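Local structure of putative reductase (Peptoclostridium difficile, 5J6C) at residues A[37-42]-A[136-140]; A[51-55]-A[130-136]. The protein binds flavin mononucleotide and probably uses it to reduce nitro compounds, with the antibiotic metronidazole as a possible substrate. All coordinates share one frame; numbering follows the deposited sequence.

Contact 1 of 2, residues A[37-42]-A[136-140]; sequences RSIRKY and LGSCW. With FMN (flavin mononucleotide), chain C.
The flavin site of this nitroreductase is built here from the loop 37-42, where it passes the outer strand 137-142 of the sheet. Main chain joins main chain at I39 N, which donates to S138 O at 2.9 Å, nearly straight at the hydrogen but from above the carbonyl plane. A water accepts from S138 N and donates to R37 O; a second water donates to S38 OG and accepts from W140 N. C139 points toward the loop; with SG anti to the backbone N (chi1 -166°), the sulfur lies over one face of the R40 guanidinium, 3.5 Å from R40 NE, and also close to FMN N1. That guanidinium meets the isoalloxazine at its own edge, R40 NE giving a bond to FMN O2 at 2.7 Å and R40 NH2 one to FMN N1 at 3.2 Å. The phosphate is gripped from the other end of the loop. S38 N reaches FMN O2P at 2.7 Å, S38 OG donates to FMN O1P at 2.6 Å, and R37, its chain bent at chi2 and chi3, brings NE and NH2 to FMN O2P. R37 NH1 is bonded to K184 O, and Y42 OH has S175 as a partner. One loop that binds both phosphate and pyrimidine ring, beside a strand whose W140 lies against the flavin, is characteristic of the FMN site in the nitroreductase fold.

Contact 2 of 2, residues A[51-55]-A[130-136]; sequences KLDKI and QAHELGL
Helix 49-60 passes the C-terminal end of helix 116-133 with I55 and Q130 closest, their CA atoms 5.5 Å apart; K51 CA and L134 CA are 6.8 Å apart. The second helix ends in a Schellman motif: G135, at positive phi, is its C-prime residue, with L136 N bonded to A131 O and G135 N to H132 O. L134 packs its branches against three side chains: its CD1 rests on K51 CB and I55 CG1 and its CD2 on K54 CD, while the K51 chain and the leucine lie alongside, running opposite ways. Extended beyond CG, that lysine carries NZ to L134 O at 2.7 Å, almost in line with the carbonyl, and so bonds to the helix terminus; Y178 OH is a further partner of NZ. Deeper in, I55 CD1 meets A131 CB at 4.0 Å and L136 CD1 at 4.1 Å. Q130 CG, anti to the backbone N (chi1 178°), lies against K54 O and I55 CA; the bend at chi2 (68°) turns the amide, whose NE2 donates to E133 OE2 at 2.9 Å, tilted from the carboxylate plane. K54 NZ turns to E50 in a salt bridge. Beyond the interface, I55 and L52 pack on strand 102-109, L136 touches Y178, and Q130 and E133 lie against M29 of the second subunit.

L136 lies in both pairs of segments but touches across only in contact 2, where its side chain packs on helix 49-60; the chain then leads into strand 137-142, which serves contact 1. The end of helix 116-133 and that strand are thus held by different partners, and the centres of the two contacts are about 12 Å apart. Contact 1 is mostly buried and polar, relying on main-chain atoms, waters and two arginines directed at the cofactor. Contact 2 is partly buried and mainly apolar, leucine and isoleucine between helices, with one lysine-to-carbonyl bond, from K51 to L134, among the apolar packing. FMN is a direct partner in contact 1, whereas the side chain of A131 in contact 2 stays about 12 Å from it.

Contact 1 of 2, residues A[37-42]-A[136-140]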
loop_
_atom_site.group_PDB
_atom_site.type_symbol
_atom_site.label_atom_id
_atom_site.label_comp_id
_atom_site.label_asym_id
_atom_site.label_seq_id
_atom_site.Cartn_x
_atom_site.Cartn_y
_atom_site.Cartn_z
ATOM N N ARG A 37 7.669 -13.457 -2.074
ATOM C CA ARG A 37 8.779 -13.254 -1.144
ATOM C C ARG A 37 9.713 -12.196 -1.717
ATOM O O ARG A 37 9.919 -12.143 -2.930
ATOM C CB ARG A 37 9.575 -14.541 -0.901
ATOM C CG ARG A 37 8.753 -15.715 -0.382
ATOM C CD ARG A 37 8.195 -15.420 1.011
ATOM N NE ARG A 37 9.160 -14.677 1.819
ATOM C CZ ARG A 37 10.183 -15.230 2.462
ATOM N NH1 ARG A 37 10.377 -16.542 2.408
ATOM N NH2 ARG A 37 11.017 -14.468 3.164
ATOM N N SER A 38 10.279 -11.360 -0.848
ATOM C CA SER A 38 11.200 -10.328 -1.314
ATOM C C SER A 38 12.485 -10.952 -1.849
ATOM O O SER A 38 13.071 -11.846 -1.236
ATOM C CB SER A 38 11.529 -9.335 -0.193
ATOM O OG SER A 38 10.382 -8.596 0.186
ATOM N N ILE A 39 12.935 -10.458 -2.994
ATOM C CA ILE A 39 14.090 -11.018 -3.683
ATOM C C ILE A 39 15.160 -9.939 -3.783
ATOM O O ILE A 39 14.890 -8.823 -4.240
ATOM C CB ILE A 39 13.708 -11.565 -5.073
ATOM C CG1 ILE A 39 12.676 -12.690 -4.935
ATOM C CG2 ILE A 39 14.957 -12.013 -5.840
ATOM C CD1 ILE A 39 13.176 -13.903 -4.194
ATOM N N ARG A 40 16.370 -10.274 -3.348
ATOM C CA ARG A 40 17.491 -9.347 -3.353
ATOM C C ARG A 40 18.683 -9.888 -4.133
ATOM O O ARG A 40 19.752 -9.267 -4.114
ATOM C CB ARG A 40 17.901 -9.015 -1.914
ATOM C CG ARG A 40 16.724 -8.602 -0.988
ATOM C CD ARG A 40 17.184 -8.252 0.446
ATOM N NE ARG A 40 16.069 -7.777 1.267
ATOM C CZ ARG A 40 15.127 -8.565 1.780
ATOM N NH1 ARG A 40 15.167 -9.875 1.561
ATOM N NH2 ARG A 40 14.149 -8.055 2.516
ATOM N N LYS A 41 18.538 -11.036 -4.804
ATOM C CA LYS A 41 19.582 -11.590 -5.664
ATOM C C LYS A 41 18.951 -12.002 -6.991
ATOM O O LYS A 41 17.973 -12.758 -7.000
ATOM C CB LYS A 41 20.278 -12.783 -4.986
ATOM C CG LYS A 41 21.475 -13.346 -5.761
ATOM C CD LYS A 41 22.124 -14.511 -5.034
ATOM C CE LYS A 41 23.343 -15.042 -5.794
ATOM N NZ LYS A 41 24.108 -16.038 -4.990
ATOM N N TYR A 42 19.500 -11.498 -8.109
ATOM C CA TYR A 42 18.834 -11.582 -9.405
ATOM C C TYR A 42 19.725 -12.205 -10.477
ATOM O O TYR A 42 20.952 -12.062 -10.457
ATOM C CB TYR A 42 18.377 -10.193 -9.903
ATOM C CG TYR A 42 17.665 -9.371 -8.843
ATOM C CD1 TYR A 42 16.292 -9.488 -8.646
ATOM C CD2 TYR A 42 18.375 -8.483 -8.038
ATOM C CE1 TYR A 42 15.640 -8.734 -7.677
ATOM C CE2 TYR A 42 17.730 -7.725 -7.053
ATOM C CZ TYR A 42 16.368 -7.859 -6.884
ATOM O OH TYR A 42 15.741 -7.115 -5.914
ATOM N N LEU A 136 8.556 -12.248 -11.893
ATOM C CA LEU A 136 9.723 -11.510 -11.440
ATOM C C LEU A 136 9.709 -11.417 -9.917
ATOM O O LEU A 136 8.662 -11.528 -9.273
ATOM C CB LEU A 136 9.752 -10.105 -12.058
ATOM C CG LEU A 136 9.903 -9.996 -13.586
ATOM C CD1 LEU A 136 9.386 -8.649 -14.076
ATOM C CD2 LEU A 136 11.360 -10.190 -14.015
ATOM N N GLY A 137 10.895 -11.249 -9.339
ATOM C CA GLY A 137 11.014 -10.962 -7.928
ATOM C C GLY A 137 11.241 -9.473 -7.721
ATOM O O GLY A 137 11.644 -8.756 -8.637
ATOM N N SER A 138 10.979 -8.999 -6.503
ATOM C CA SER A 138 11.202 -7.585 -6.227
ATOM C C SER A 138 11.467 -7.390 -4.741
ATOM O O SER A 138 11.242 -8.282 -3.921
ATOM C CB SER A 138 10.014 -6.723 -6.706
ATOM O OG SER A 138 8.884 -6.854 -5.851
ATOM N N CYS A 139 11.963 -6.200 -4.402
ATOM C CA CYS A 139 12.186 -5.849 -3.010
ATOM C C CYS A 139 12.007 -4.351 -2.831
ATOM O O CYS A 139 12.507 -3.555 -3.633
ATOM C CB CYS A 139 13.578 -6.262 -2.533
ATOM S SG CYS A 139 13.651 -6.170 -0.731
ATOM N N TRP A 140 11.283 -3.984 -1.785
ATOM C CA TRP A 140 11.069 -2.590 -1.437
ATOM C C TRP A 140 12.304 -2.071 -0.709
ATOM O O TRP A 140 12.825 -2.730 0.195
ATOM C CB TRP A 140 9.810 -2.494 -0.569
ATOM C CG TRP A 140 9.378 -1.171 0.027
ATOM C CD1 TRP A 140 10.127 -0.313 0.784
ATOM C CD2 TRP A 140 8.046 -0.610 -0.015
ATOM N NE1 TRP A 140 9.348 0.753 1.197
ATOM C CE2 TRP A 140 8.075 0.597 0.710
ATOM C CE3 TRP A 140 6.844 -1.006 -0.621
ATOM C CZ2 TRP A 140 6.946 1.413 0.860
ATOM C CZ3 TRP A 140 5.722 -0.198 -0.475
ATOM C CH2 TRP A 140 5.784 1.004 0.259
HETATM N N1 FMN C . 13.946 -4.902 2.450
HETATM C C2 FMN C . 15.250 -4.451 2.347
HETATM O O2 FMN C . 16.157 -5.225 2.080
HETATM N N3 FMN C . 15.558 -3.121 2.535
HETATM C C4 FMN C . 14.564 -2.219 2.854
HETATM O O4 FMN C . 14.815 -1.029 3.033
HETATM C C4A FMN C . 13.260 -2.664 2.982
HETATM N N5 FMN C . 12.285 -1.746 3.291
HETATM C C5A FMN C . 10.982 -2.157 3.380
HETATM C C6 FMN C . 10.011 -1.217 3.698
HETATM C C7 FMN C . 8.699 -1.606 3.792
HETATM C C7M FMN C . 7.650 -0.591 4.122
HETATM C C8 FMN C . 8.358 -2.923 3.582
HETATM C C8M FMN C . 6.928 -3.325 3.679
HETATM C C9 FMN C . 9.317 -3.868 3.269
HETATM C C9A FMN C . 10.647 -3.482 3.172
HETATM N N10 FMN C . 11.633 -4.409 2.865
HETATM C C10 FMN C . 12.948 -4.004 2.768
HETATM C "C1'" FMN C . 11.273 -5.850 2.637
HETATM C "C2'" FMN C . 11.020 -6.585 3.961
HETATM O "O2'" FMN C . 12.245 -6.960 4.566
HETATM C "C3'" FMN C . 10.131 -7.807 3.717
HETATM O "O3'" FMN C . 8.984 -7.401 3.010
HETATM C "C4'" FMN C . 9.695 -8.480 5.022
HETATM O "O4'" FMN C . 10.845 -8.934 5.706
HETATM C "C5'" FMN C . 8.750 -9.650 4.739
HETATM O "O5'" FMN C . 9.462 -10.624 4.006
HETATM P P FMN C . 8.975 -11.044 2.532
HETATM O O1P FMN C . 8.687 -9.794 1.729
HETATM O O2P FMN C . 10.046 -11.850 1.830
HETATM O O3P FMN C . 7.708 -11.845 2.699
HETATM O O HOH W 1 9.087 -10.795 -4.946
HETATM O O HOH W 2 9.652 -6.033 -0.643
#

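Contact 2 of 2, residues A[51-55]-A[130-136]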
loop_
_atom_site.group_PDB
_atom_site.type_symbol
_atom_site.label_atom_id
_atom_site.label_comp_id
_atom_site.label_asym_id
_atom_site.label_seq_id
_atom_site.Cartn_x
_atom_site.Cartn_y
_atom_site.Cartn_z
ATOM N N LYS A 51 7.026 -6.757 -20.009
ATOM C CA LYS A 51 6.712 -6.910 -18.591
ATOM C C LYS A 51 6.815 -5.578 -17.857
ATOM O O LYS A 51 5.958 -5.266 -17.026
ATOM C CB LYS A 51 7.628 -7.952 -17.950
ATOM C CG LYS A 51 7.319 -9.385 -18.367
ATOM C CD LYS A 51 8.100 -10.439 -17.561
ATOM C CE LYS A 51 7.755 -11.851 -18.073
ATOM N NZ LYS A 51 8.309 -12.985 -17.282
ATOM N N LEU A 52 7.851 -4.782 -18.148
ATOM C CA LEU A 52 7.916 -3.424 -17.612
ATOM C C LEU A 52 6.620 -2.674 -17.873
ATOM O O LEU A 52 6.071 -2.029 -16.965
ATOM C CB LEU A 52 9.092 -2.653 -18.217
ATOM C CG LEU A 52 9.213 -1.176 -17.797
ATOM C CD1 LEU A 52 9.214 -1.000 -16.257
ATOM C CD2 LEU A 52 10.438 -0.480 -18.404
ATOM N N ASP A 53 6.101 -2.778 -19.104
ATOM C CA ASP A 53 4.914 -2.022 -19.482
ATOM C C ASP A 53 3.711 -2.414 -18.631
ATOM O O ASP A 53 2.945 -1.549 -18.199
ATOM C CB ASP A 53 4.611 -2.230 -20.967
ATOM C CG ASP A 53 5.579 -1.490 -21.874
ATOM O OD1 ASP A 53 6.316 -0.607 -21.377
ATOM O OD2 ASP A 53 5.596 -1.793 -23.093
ATOM N N LYS A 54 3.525 -3.713 -18.385
ATOM C CA LYS A 54 2.404 -4.145 -17.559
ATOM C C LYS A 54 2.580 -3.703 -16.106
ATOM O O LYS A 54 1.598 -3.368 -15.436
ATOM C CB LYS A 54 2.236 -5.657 -17.652
ATOM C CG LYS A 54 1.785 -6.148 -19.022
ATOM C CD LYS A 54 1.897 -7.659 -19.095
ATOM C CE LYS A 54 1.313 -8.228 -20.396
ATOM N NZ LYS A 54 1.635 -9.674 -20.496
ATOM N N ILE A 55 3.820 -3.690 -15.605
ATOM C CA ILE A 55 4.083 -3.193 -14.248
ATOM C C ILE A 55 3.713 -1.718 -14.131
ATOM O O ILE A 55 3.090 -1.289 -13.152
ATOM C CB ILE A 55 5.553 -3.429 -13.865
ATOM C CG1 ILE A 55 5.839 -4.916 -13.688
ATOM C CG2 ILE A 55 5.904 -2.666 -12.617
ATOM C CD1 ILE A 55 7.314 -5.214 -13.517
ATOM N N GLN A 130 2.183 -6.899 -9.453
ATOM C CA GLN A 130 2.222 -7.162 -10.885
ATOM C C GLN A 130 3.556 -7.778 -11.299
ATOM O O GLN A 130 3.586 -8.686 -12.140
ATOM C CB GLN A 130 1.938 -5.885 -11.666
ATOM C CG GLN A 130 2.014 -6.069 -13.175
ATOM C CD GLN A 130 0.900 -6.952 -13.725
ATOM O OE1 GLN A 130 -0.188 -6.474 -14.038
ATOM N NE2 GLN A 130 1.177 -8.244 -13.856
ATOM N N ALA A 131 4.664 -7.335 -10.695
ATOM C CA ALA A 131 5.935 -8.020 -10.928
ATOM C C ALA A 131 5.835 -9.495 -10.564
ATOM O O ALA A 131 6.307 -10.362 -11.310
ATOM C CB ALA A 131 7.054 -7.353 -10.130
ATOM N N HIS A 132 5.200 -9.796 -9.429
ATOM C CA HIS A 132 5.045 -11.180 -8.988
ATOM C C HIS A 132 4.238 -12.000 -9.991
ATOM O O HIS A 132 4.612 -13.131 -10.318
ATOM C CB HIS A 132 4.379 -11.208 -7.608
ATOM C CG HIS A 132 4.222 -12.583 -7.026
ATOM N ND1 HIS A 132 5.235 -13.520 -7.030
ATOM C CD2 HIS A 132 3.175 -13.170 -6.394
ATOM C CE1 HIS A 132 4.811 -14.629 -6.446
ATOM N NE2 HIS A 132 3.564 -14.443 -6.052
ATOM N N GLU A 133 3.133 -11.443 -10.495
ATOM C CA GLU A 133 2.323 -12.176 -11.463
ATOM C C GLU A 133 3.088 -12.434 -12.754
ATOM O O GLU A 133 2.782 -13.389 -13.473
ATOM C CB GLU A 133 1.035 -11.417 -11.778
ATOM C CG GLU A 133 0.039 -12.283 -12.544
ATOM C CD GLU A 133 -0.984 -11.481 -13.324
ATOM O OE1 GLU A 133 -2.197 -11.771 -13.187
ATOM O OE2 GLU A 133 -0.578 -10.571 -14.082
ATOM N N LEU A 134 4.078 -11.607 -13.070
ATOM C CA LEU A 134 4.841 -11.785 -14.295
ATOM C C LEU A 134 6.103 -12.605 -14.075
ATOM O O LEU A 134 6.989 -12.597 -14.937
ATOM C CB LEU A 134 5.190 -10.424 -14.899
ATOM C CG LEU A 134 4.004 -9.509 -15.191
ATOM C CD1 LEU A 134 4.491 -8.110 -15.574
ATOM C CD2 LEU A 134 3.121 -10.109 -16.289
ATOM N N GLY A 135 6.216 -13.280 -12.931
ATOM C CA GLY A 135 7.322 -14.179 -12.690
ATOM C C GLY A 135 8.611 -13.511 -12.292
ATOM O O GLY A 135 9.678 -14.135 -12.378
ATOM N N LEU A 136 8.556 -12.248 -11.893
ATOM C CA LEU A 136 9.723 -11.510 -11.440
ATOM C C LEU A 136 9.709 -11.417 -9.917
ATOM O O LEU A 136 8.662 -11.528 -9.273
ATOM C CB LEU A 136 9.752 -10.105 -12.058
ATOM C CG LEU A 136 9.903 -9.996 -13.586
ATOM C CD1 LEU A 136 9.386 -8.649 -14.076
ATOM C CD2 LEU A 136 11.360 -10.190 -14.015
#